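Side-chain contact in hydroxynitrile lyase (Passiflora edulis, PDB 5Y02), which probably catalyses the reversible cleavage of cyanohydrins such as (R)-mandelonitrile into an aldehyde and hydrogen cyanide, working as a homodimer: residues 26-31 and 63-68. Numbering follows the deposited sequence.
With MXN ((2R)-hydroxy(phenyl)ethanenitrile), chain M.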
ATOM      1  N   GLN A  26      10.958  16.966   6.100  1.00 17.84           N
ATOM      2  CA  GLN A  26      12.328  16.489   6.227  1.00 19.14           C
ATOM      3  C   GLN A  26      12.402  14.956   6.370  1.00 17.79           C
ATOM      4  O   GLN A  26      13.252  14.301   5.749  1.00 16.94           O
ATOM      5  CB  GLN A  26      13.024  17.170   7.418  1.00 20.48           C
ATOM      6  CG  GLN A  26      14.515  16.881   7.531  1.00 21.46           C
ATOM      7  CD  GLN A  26      15.271  17.318   6.297  1.00 23.20           C
ATOM      8  OE1 GLN A  26      15.314  18.509   5.990  1.00 26.24           O
ATOM      9  NE2 GLN A  26      15.830  16.364   5.555  1.00 23.66           N
ATOM     10  N   ILE A  27      11.501  14.390   7.174  1.00 16.68           N
ATOM     11  CA  ILE A  27      11.482  12.958   7.408  1.00 16.48           C
ATOM     12  C   ILE A  27      11.237  12.225   6.082  1.00 16.72           C
ATOM     13  O   ILE A  27      11.902  11.229   5.778  1.00 18.01           O
ATOM     14  CB  ILE A  27      10.435  12.570   8.475  1.00 16.61           C
ATOM     15  CG1 ILE A  27      10.908  13.011   9.865  1.00 16.55           C
ATOM     16  CG2 ILE A  27      10.205  11.060   8.493  1.00 16.58           C
ATOM     17  CD1 ILE A  27       9.783  13.002  10.887  1.00 16.69           C
ATOM     18  N   ILE A  28      10.304  12.746   5.297  1.00 16.45           N
ATOM     19  CA  ILE A  28       9.951  12.156   4.017  1.00 16.70           C
ATOM     20  C   ILE A  28      11.116  12.293   3.029  1.00 17.08           C
ATOM     21  O   ILE A  28      11.396  11.347   2.278  1.00 17.65           O
ATOM     22  CB  ILE A  28       8.641  12.755   3.472  1.00 16.09           C
ATOM     23  CG1 ILE A  28       7.473  12.314   4.384  1.00 16.78           C
ATOM     24  CG2 ILE A  28       8.383  12.284   2.044  1.00 16.98           C
ATOM     25  CD1 ILE A  28       6.200  13.114   4.198  1.00 16.36           C
ATOM     26  N   ALA A  29      11.792  13.433   3.044  1.00 17.62           N
ATOM     27  CA  ALA A  29      12.987  13.610   2.202  1.00 19.22           C
ATOM     28  C   ALA A  29      14.101  12.640   2.589  1.00 20.58           C
ATOM     29  O   ALA A  29      14.753  12.078   1.709  1.00 22.23           O
ATOM     30  CB  ALA A  29      13.487  15.044   2.246  1.00 19.60           C
ATOM     31  N   ASP A  30      14.305  12.440   3.893  1.00 20.40           N
ATOM     32  CA  ASP A  30      15.296  11.492   4.410  1.00 20.05           C
ATOM     33  C   ASP A  30      14.969  10.069   3.962  1.00 18.35           C
ATOM     34  O   ASP A  30      15.854   9.298   3.629  1.00 17.73           O
ATOM     35  CB  ASP A  30      15.364  11.539   5.958  1.00 20.04           C
ATOM     36  CG  ASP A  30      15.950  12.846   6.507  1.00 20.88           C
ATOM     37  OD1 ASP A  30      16.458  13.677   5.736  1.00 21.32           O
ATOM     38  OD2 ASP A  30      15.901  13.049   7.747  1.00 21.98           O
ATOM     39  N   TYR A  31      13.683   9.731   3.967  1.00 17.70           N
ATOM     40  CA  TYR A  31      13.229   8.416   3.537  1.00 19.12           C
ATOM     41  C   TYR A  31      13.578   8.188   2.056  1.00 18.79           C
ATOM     42  O   TYR A  31      14.220   7.203   1.726  1.00 20.14           O
ATOM     43  CB  TYR A  31      11.721   8.308   3.740  1.00 18.83           C
ATOM     44  CG  TYR A  31      11.090   6.940   3.663  1.00 19.35           C
ATOM     45  CD1 TYR A  31      11.797   5.790   3.301  1.00 20.12           C
ATOM     46  CD2 TYR A  31       9.732   6.813   3.924  1.00 20.08           C
ATOM     47  CE1 TYR A  31      11.160   4.563   3.216  1.00 20.02           C
ATOM     48  CE2 TYR A  31       9.101   5.592   3.844  1.00 20.06           C
ATOM     49  CZ  TYR A  31       9.810   4.478   3.488  1.00 20.06           C
ATOM     50  OH  TYR A  31       9.161   3.262   3.430  1.00 21.70           O
ATOM     51  N   HIS A  63      -0.508   9.112   4.870  1.00 13.73           N
ATOM     52  CA  HIS A  63       0.590   8.976   3.920  1.00 14.46           C
ATOM     53  C   HIS A  63       0.814   7.512   3.553  1.00 14.17           C
ATOM     54  O   HIS A  63       0.663   6.598   4.397  1.00 13.70           O
ATOM     55  CB  HIS A  63       1.872   9.453   4.544  1.00 14.28           C
ATOM     56  CG  HIS A  63       1.971  10.929   4.715  1.00 15.66           C
ATOM     57  ND1 HIS A  63       1.223  11.628   5.640  1.00 15.28           N
ATOM     58  CD2 HIS A  63       2.795  11.830   4.127  1.00 15.91           C
ATOM     59  CE1 HIS A  63       1.572  12.902   5.595  1.00 16.27           C
ATOM     60  NE2 HIS A  63       2.523  13.052   4.689  1.00 16.40           N
ATOM     61  N   ALA A  64       1.174   7.298   2.285  1.00 13.68           N
ATOM     62  CA  ALA A  64       1.599   5.998   1.796  1.00 13.69           C
ATOM     63  C   ALA A  64       2.974   6.132   1.150  1.00 13.87           C
ATOM     64  O   ALA A  64       3.285   7.166   0.536  1.00 12.92           O
ATOM     65  CB  ALA A  64       0.613   5.445   0.778  1.00 13.93           C
ATOM     66  N   TYR A  65       3.756   5.076   1.290  1.00 13.86           N
ATOM     67  CA  TYR A  65       5.100   4.994   0.697  1.00 14.95           C
ATOM     68  C   TYR A  65       5.252   3.597   0.104  1.00 15.75           C
ATOM     69  O   TYR A  65       4.970   2.593   0.776  1.00 15.46           O
ATOM     70  CB  TYR A  65       6.188   5.235   1.745  1.00 14.72           C
ATOM     71  CG  TYR A  65       5.876   6.331   2.720  1.00 14.78           C
ATOM     72  CD1 TYR A  65       5.042   6.079   3.813  1.00 14.98           C
ATOM     73  CD2 TYR A  65       6.394   7.612   2.577  1.00 14.80           C
ATOM     74  CE1 TYR A  65       4.737   7.058   4.728  1.00 15.52           C
ATOM     75  CE2 TYR A  65       6.090   8.611   3.502  1.00 15.19           C
ATOM     76  CZ  TYR A  65       5.260   8.320   4.582  1.00 15.36           C
ATOM     77  OH  TYR A  65       4.923   9.263   5.521  1.00 15.74           O
ATOM     78  N   GLU A  66       5.742   3.527  -1.130  1.00 15.49           N
ATOM     79  CA  GLU A  66       5.918   2.260  -1.805  1.00 16.34           C
ATOM     80  C   GLU A  66       7.353   2.154  -2.301  1.00 17.16           C
ATOM     81  O   GLU A  66       7.946   3.154  -2.744  1.00 16.20           O
ATOM     82  CB  GLU A  66       4.934   2.134  -2.983  1.00 19.06           C
ATOM     83  CG  GLU A  66       4.848   3.366  -3.876  1.00 21.30           C
ATOM     84  CD  GLU A  66       3.953   3.163  -5.082  1.00 24.30           C
ATOM     85  OE1 GLU A  66       4.450   2.628  -6.093  1.00 26.52           O
ATOM     86  OE2 GLU A  66       2.742   3.494  -5.002  1.00 26.92           O
ATOM     87  N   SER A  67       7.889   0.950  -2.237  1.00 16.96           N
ATOM     88  CA  SER A  67       9.211   0.664  -2.823  1.00 17.54           C
ATOM     89  C   SER A  67       9.319  -0.807  -3.187  1.00 18.12           C
ATOM     90  O   SER A  67       8.467  -1.642  -2.820  1.00 16.54           O
ATOM     91  CB  SER A  67      10.329   1.106  -1.897  1.00 17.78           C
ATOM     92  OG  SER A  67      10.203   0.571  -0.602  1.00 19.79           O
ATOM     93  N   THR A  68      10.347  -1.118  -3.960  1.00 17.67           N
ATOM     94  CA  THR A  68      10.503  -2.442  -4.508  1.00 19.49           C
ATOM     95  C   THR A  68      11.911  -2.925  -4.191  1.00 19.18           C
ATOM     96  O   THR A  68      12.851  -2.158  -4.306  1.00 19.19           O
ATOM     97  CB  THR A  68      10.282  -2.430  -6.033  1.00 20.39           C
ATOM     98  OG1 THR A  68       8.952  -2.013  -6.335  1.00 21.12           O
ATOM     99  CG2 THR A  68      10.503  -3.816  -6.623  1.00 20.84           C
TER
HETATM  100  C1  MXN M 201      11.602   2.034   6.743  1.00 27.71           C
HETATM  101  C2  MXN M 201      11.715   2.331   8.098  1.00 27.64           C
HETATM  102  C3  MXN M 201      12.968   2.402   8.709  1.00 27.84           C
HETATM  103  C4  MXN M 201      14.112   2.186   7.947  1.00 26.04           C
HETATM  104  C5  MXN M 201      14.009   1.876   6.599  1.00 26.86           C
HETATM  105  C6  MXN M 201      12.761   1.801   5.989  1.00 28.24           C
HETATM  106  C7  MXN M 201      10.240   1.930   6.157  1.00 29.36           C
HETATM  107  C8  MXN M 201       9.575   0.824   6.884  1.00 29.91           C
HETATM  108  N9  MXN M 201       9.062  -0.052   7.462  1.00 30.58           N
HETATM  109  O10 MXN M 201      10.307   1.622   4.752  1.00 30.85           O
HETATM  110  O   HOH W   1       8.286   2.084   1.005  1.00 18.15           O
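The rings of Y31 and Y65 meet obliquely, their planes at 43° and centroids 5.2 Å apart, where helix 21-37 packs on the antiparallel sheet of this dimeric alpha/beta-barrel (Dabb) domain. The approach is through Y31 CE2, 3.5 Å from Y65 CG. At the edge of the Y65 ring, near its plane, lies CG1 of I28, 4.1 Å from Y65 CE2. The same isoleucine reaches farther with CD1, 3.6 Å from H63 CD2. No direct hydrogen bond joins 26-31 to 63-68; they meet through apolar and aromatic atoms. Y65 OH is hydrogen-bonded to Y15 OH and N13 OD1 on strand 7-15. With an alanine at Y65, Y31 CE2 would probably lose its aromatic neighbour, and Y15 and N13 a hydrogen-bonding partner. The chi1 of Y31, -166°, sets CG anti to the backbone N, and the ring extends between Y65 and the ligand. W44, F87 and F91 also meet the Y31 ring. Its hydroxyl has two polar partners: a water 2.8 Å from Y31 OH and 2.9 Å from S67 OG, and the mandelonitrile hydroxyl, with Y31 OH and MXN O10 in a very short 2.4 Å hydrogen bond.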